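Local coordinates for protein hypothetical oxidoreductase ycnD (Bacillus subtilis, PDB 1ZCH) that transfers electrons from NADH or NADPH to flavin mononucleotide, and also reduces nitroaromatic compounds, quinones, chromates and azo dyes, at residues T47-Q52 against E147-P152; P74-F79 against G136-N141. All coordinates share one frame; numbering follows the deposited sequence.

Contact 1: T47-Q52 against E147-P152. With CA (calcium ion), chain C.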
# COMPACT_ATOMS: atom_id res chain seq x y z
N THR A 47 7.76 -0.27 8.96
CA THR A 47 8.38 -1.15 9.93
C THR A 47 7.38 -2.25 10.23
O THR A 47 6.17 -2.00 10.28
CB THR A 47 8.74 -0.39 11.23
OG1 THR A 47 9.88 0.44 10.98
CG2 THR A 47 9.06 -1.37 12.37
N VAL A 48 7.88 -3.47 10.40
CA VAL A 48 7.02 -4.60 10.69
C VAL A 48 7.37 -5.15 12.07
O VAL A 48 8.52 -5.53 12.31
CB VAL A 48 7.21 -5.74 9.67
CG1 VAL A 48 6.26 -6.89 10.00
CG2 VAL A 48 6.94 -5.22 8.25
N ILE A 49 6.39 -5.17 12.96
CA ILE A 49 6.61 -5.72 14.30
C ILE A 49 6.02 -7.12 14.27
O ILE A 49 4.84 -7.29 13.95
CB ILE A 49 5.87 -4.91 15.40
CG1 ILE A 49 6.22 -3.42 15.31
CG2 ILE A 49 6.25 -5.46 16.78
CD1 ILE A 49 7.66 -3.08 15.61
N THR A 50 6.83 -8.13 14.57
CA THR A 50 6.34 -9.51 14.59
C THR A 50 6.00 -9.84 16.03
O THR A 50 6.85 -9.74 16.92
CB THR A 50 7.42 -10.51 14.10
OG1 THR A 50 7.73 -10.23 12.73
CG2 THR A 50 6.90 -11.95 14.20
N VAL A 51 4.75 -10.21 16.27
CA VAL A 51 4.29 -10.54 17.61
C VAL A 51 3.86 -12.00 17.66
O VAL A 51 2.96 -12.41 16.93
CB VAL A 51 3.10 -9.65 18.03
CG1 VAL A 51 2.61 -10.06 19.42
CG2 VAL A 51 3.50 -8.18 18.02
N GLN A 52 4.52 -12.78 18.51
CA GLN A 52 4.17 -14.19 18.65
C GLN A 52 3.89 -14.53 20.11
O GLN A 52 3.43 -15.63 20.41
CB GLN A 52 5.29 -15.07 18.09
CG GLN A 52 5.65 -14.74 16.65
CD GLN A 52 6.69 -15.67 16.07
OE1 GLN A 52 6.39 -16.79 15.66
NE2 GLN A 52 7.94 -15.22 16.06
N GLU A 147 1.77 2.42 22.92
CA GLU A 147 2.42 2.23 24.21
C GLU A 147 2.83 0.78 24.43
O GLU A 147 3.93 0.50 24.91
CB GLU A 147 1.48 2.67 25.34
CG GLU A 147 1.13 4.14 25.26
CD GLU A 147 2.36 5.03 25.30
OE1 GLU A 147 2.35 6.11 24.68
OE2 GLU A 147 3.34 4.64 25.97
N LEU A 148 1.95 -0.14 24.07
CA LEU A 148 2.21 -1.57 24.24
C LEU A 148 3.44 -2.04 23.47
O LEU A 148 4.25 -2.80 23.99
CB LEU A 148 0.99 -2.38 23.79
CG LEU A 148 1.11 -3.91 23.89
CD1 LEU A 148 1.24 -4.33 25.35
CD2 LEU A 148 -0.12 -4.55 23.26
N LEU A 149 3.57 -1.59 22.22
CA LEU A 149 4.67 -2.01 21.38
C LEU A 149 5.85 -1.04 21.35
O LEU A 149 6.80 -1.23 20.58
CB LEU A 149 4.16 -2.27 19.96
CG LEU A 149 3.02 -3.30 19.91
CD1 LEU A 149 2.60 -3.56 18.47
CD2 LEU A 149 3.49 -4.60 20.57
N GLU A 150 5.78 -0.01 22.19
CA GLU A 150 6.84 0.98 22.29
C GLU A 150 7.13 1.71 20.98
O GLU A 150 8.29 1.96 20.65
CB GLU A 150 8.12 0.32 22.81
CG GLU A 150 8.00 -0.19 24.24
CD GLU A 150 9.24 -0.94 24.71
OE1 GLU A 150 10.36 -0.43 24.50
OE2 GLU A 150 9.09 -2.04 25.29
N LEU A 151 6.09 2.05 20.23
CA LEU A 151 6.28 2.77 18.98
C LEU A 151 6.68 4.19 19.34
O LEU A 151 5.97 4.88 20.08
CB LEU A 151 4.99 2.77 18.15
CG LEU A 151 4.36 1.39 17.91
CD1 LEU A 151 3.15 1.53 17.00
CD2 LEU A 151 5.39 0.45 17.30
N PRO A 152 7.84 4.65 18.85
CA PRO A 152 8.31 6.00 19.15
C PRO A 152 7.67 7.07 18.28
O PRO A 152 6.86 6.77 17.40
CB PRO A 152 9.81 5.89 18.91
CG PRO A 152 9.83 5.03 17.66
CD PRO A 152 8.81 3.94 17.99
CA CA C . 12.55 -0.47 24.06
O HOH W 1 12.00 0.59 21.95
O HOH W 2 12.19 -2.50 22.57
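I49 on strand 46-51 lies across from L149, the residue at which the chain leaves the helical conformation of helix 142-148, with their CA atoms 8.2 Å apart. The contact is purely apolar and fairly loose. L149 spreads its two methyls over the strand. L149 CD1 meets I49 CG2 at 4.4 Å, and L149 CD2 meets V51 CG2 at 4.4 Å. The fork of the leucine thus spans two strand residues whose side chains share one face of the sheet. L151 joins from further along the loop, where L151 CD2 comes to 4.4 Å from I49 CG1. All four side chains are buried.

E150, between the two leucines in sequence, takes no part in this packing. Its phi is positive (59°), as the C-prime residue of a Schellman motif that ends the helix. The bond from E150 N to E147 O is weak, at 3.3 Å. The E150 side chain has CG beside the backbone N (chi1 -65°) and is extended beyond it. This carries E150 OE1 to a calcium ion at 2.2 Å. Two waters and N189 of the second subunit also bind the ion.

Strand 46-51 is an edge strand within its own chain. V48, I49 and T50 form a parallel ladder with a strand of the second subunit, so the sheet runs on across the dimer interface, consistent with the intertwined dimers of the nitroreductase fold.

Contact 2: P74-F79 against G136-N141. With FMN (flavin mononucleotide), chain D.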
# COMPACT_ATOMS: atom_id res chain seq x y z
N PRO A 74 -0.90 -18.08 15.24
CA PRO A 74 0.38 -18.00 15.94
C PRO A 74 1.20 -16.73 15.66
O PRO A 74 2.10 -16.39 16.44
CB PRO A 74 1.11 -19.25 15.47
CG PRO A 74 0.63 -19.39 14.06
CD PRO A 74 -0.85 -19.11 14.18
N VAL A 75 0.89 -16.04 14.58
CA VAL A 75 1.63 -14.85 14.21
C VAL A 75 0.78 -13.62 13.90
O VAL A 75 -0.22 -13.71 13.19
CB VAL A 75 2.52 -15.12 12.97
CG1 VAL A 75 3.24 -13.84 12.54
CG2 VAL A 75 3.53 -16.22 13.28
N PHE A 76 1.18 -12.48 14.46
CA PHE A 76 0.51 -11.21 14.19
C PHE A 76 1.60 -10.22 13.80
O PHE A 76 2.51 -9.96 14.58
CB PHE A 76 -0.22 -10.66 15.42
CG PHE A 76 -0.91 -9.34 15.16
CD1 PHE A 76 -2.19 -9.30 14.60
CD2 PHE A 76 -0.26 -8.13 15.41
CE1 PHE A 76 -2.81 -8.08 14.30
CE2 PHE A 76 -0.86 -6.90 15.11
CZ PHE A 76 -2.14 -6.88 14.56
N LEU A 77 1.51 -9.68 12.59
CA LEU A 77 2.48 -8.70 12.12
C LEU A 77 1.81 -7.33 12.13
O LEU A 77 0.66 -7.19 11.73
CB LEU A 77 2.92 -9.00 10.69
CG LEU A 77 3.54 -10.37 10.39
CD1 LEU A 77 3.98 -10.43 8.93
CD2 LEU A 77 4.74 -10.60 11.31
N LEU A 78 2.53 -6.32 12.61
CA LEU A 78 1.98 -4.97 12.62
C LEU A 78 2.79 -4.11 11.65
O LEU A 78 3.99 -3.94 11.83
CB LEU A 78 2.05 -4.34 14.02
CG LEU A 78 1.51 -2.90 14.05
CD1 LEU A 78 0.03 -2.90 13.70
CD2 LEU A 78 1.74 -2.29 15.42
N PHE A 79 2.12 -3.60 10.62
CA PHE A 79 2.77 -2.76 9.63
C PHE A 79 2.56 -1.31 10.05
O PHE A 79 1.43 -0.85 10.20
CB PHE A 79 2.16 -3.01 8.25
CG PHE A 79 2.53 -4.34 7.66
CD1 PHE A 79 3.56 -4.45 6.73
CD2 PHE A 79 1.89 -5.50 8.09
CE1 PHE A 79 3.94 -5.69 6.22
CE2 PHE A 79 2.26 -6.75 7.59
CZ PHE A 79 3.29 -6.85 6.66
N GLY A 136 -7.26 -3.78 9.92
CA GLY A 136 -7.23 -2.33 9.93
C GLY A 136 -7.69 -1.76 11.26
O GLY A 136 -7.46 -0.59 11.55
N ALA A 137 -8.32 -2.61 12.08
CA ALA A 137 -8.82 -2.19 13.38
C ALA A 137 -7.74 -1.77 14.36
O ALA A 137 -8.04 -1.29 15.46
CB ALA A 137 -9.67 -3.31 13.99
N VAL A 138 -6.47 -1.94 13.99
CA VAL A 138 -5.39 -1.52 14.87
C VAL A 138 -5.44 0.00 15.02
O VAL A 138 -4.87 0.57 15.95
CB VAL A 138 -3.99 -1.92 14.33
CG1 VAL A 138 -3.86 -3.43 14.31
CG2 VAL A 138 -3.78 -1.34 12.93
N ARG A 139 -6.13 0.66 14.09
CA ARG A 139 -6.24 2.11 14.14
C ARG A 139 -7.37 2.57 15.07
O ARG A 139 -7.60 3.77 15.23
CB ARG A 139 -6.46 2.69 12.73
CG ARG A 139 -5.32 2.40 11.75
CD ARG A 139 -5.24 3.45 10.65
NE ARG A 139 -6.36 3.40 9.71
CZ ARG A 139 -6.37 2.68 8.59
NH1 ARG A 139 -5.32 1.94 8.26
NH2 ARG A 139 -7.42 2.72 7.78
N GLY A 140 -8.07 1.61 15.68
CA GLY A 140 -9.17 1.93 16.58
C GLY A 140 -8.73 2.42 17.95
O GLY A 140 -9.35 3.32 18.52
N ASN A 141 -7.67 1.83 18.48
CA ASN A 141 -7.11 2.22 19.78
C ASN A 141 -5.60 2.34 19.61
O ASN A 141 -4.83 1.62 20.24
CB ASN A 141 -7.43 1.16 20.84
CG ASN A 141 -8.90 1.12 21.20
OD1 ASN A 141 -9.44 2.06 21.78
ND2 ASN A 141 -9.56 0.02 20.86
N1 FMN D . -10.76 -8.30 8.04
C2 FMN D . -11.10 -8.49 9.33
O2 FMN D . -11.67 -9.48 9.70
N3 FMN D . -10.79 -7.52 10.34
C4 FMN D . -10.12 -6.33 10.05
O4 FMN D . -9.89 -5.54 10.94
C4A FMN D . -9.73 -6.11 8.65
N5 FMN D . -9.08 -4.96 8.29
C5A FMN D . -8.57 -4.87 7.01
C6 FMN D . -7.72 -3.75 6.71
C7 FMN D . -7.12 -3.61 5.46
C7M FMN D . -6.18 -2.45 5.21
C8 FMN D . -7.38 -4.60 4.40
C8M FMN D . -6.72 -4.52 3.04
C9 FMN D . -8.25 -5.70 4.66
C9A FMN D . -8.84 -5.86 5.96
N10 FMN D . -9.66 -7.01 6.35
C10 FMN D . -10.07 -7.17 7.65
C1' FMN D . -10.01 -8.04 5.32
C2' FMN D . -11.15 -7.56 4.36
O2' FMN D . -12.40 -7.70 5.04
C3' FMN D . -11.08 -8.45 3.10
O3' FMN D . -9.82 -8.22 2.45
C4' FMN D . -12.22 -8.10 2.10
O4' FMN D . -13.50 -8.38 2.66
C5' FMN D . -11.98 -8.89 0.82
O5' FMN D . -12.20 -10.42 1.10
P FMN D . -11.02 -11.35 0.82
O1P FMN D . -10.87 -11.53 -0.62
O2P FMN D . -11.30 -12.63 1.43
O3P FMN D . -9.78 -10.80 1.36
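F76 and L78 both have CG anti to the backbone N (chi1 180° for F76), and this sends the two side chains out from strand 75-82 to V138. On the valine, CG1 is anti to the carbonyl carbon (chi1 -65°), and this methyl makes the closest contacts. The backbones stay well apart, with the CA atoms of L78 and V138 8.4 Å from each other.

V138 CG1 meets the F76 ring at its edge, in the ring plane, 3.9 Å from F76 CZ. It does not lie over a face. L78 CD1 comes to 4.0 Å from V138 CG1 and also lies near V138 CB and CG2. The L78 and V138 side chains run past each other in opposite directions. One valine is therefore shared by two strand residues, and all three are buried.

V138 belongs to a short 3-10 turn. R139 N bonds to G136 O at 3.1 Å, and G140 N bonds to A137 O at 2.9 Å. R139 leaves this apolar patch and makes a salt bridge to E105 of the second subunit. It also makes a weak hydrogen bond from NH1 to L158 O.

V138 packs the turn against strand 75-82 through apolar contacts. At the start of the turn, G136 N donates to N5 of the flavin mononucleotide at 2.7 Å. The bond is nearly straight (166°). A137 CB lies close to the flavin O4. N5 is the atom that takes up hydride in flavoenzymes of this kind. A backbone N-H aimed at it would probably polarise the isoalloxazine toward N5 and make the oxidised flavin a better hydride acceptor.

Overall arrangement
Contacts 1 and 2 have centres about 10 Å apart and share one antiparallel sheet, in which strands 46-51 and 75-82 are neighbours. Probable backbone hydrogen bonds join them: V51 N to F76 O at 2.8 Å, and I49 O to L78 N at 2.8 Å. Their side chains also meet, with L149 CD1 3.4 Å from L78 CD2. The strand pair thus receives the end of helix 142-148 in contact 1 and the turn that precedes this helix in contact 2. Contact 2 reaches the flavin directly through G136. Contact 1 is more remote. Its L149 side chain is about 11 Å from that of I135, a residue that binds flavin mononucleotide, and it lies at the dimer interface.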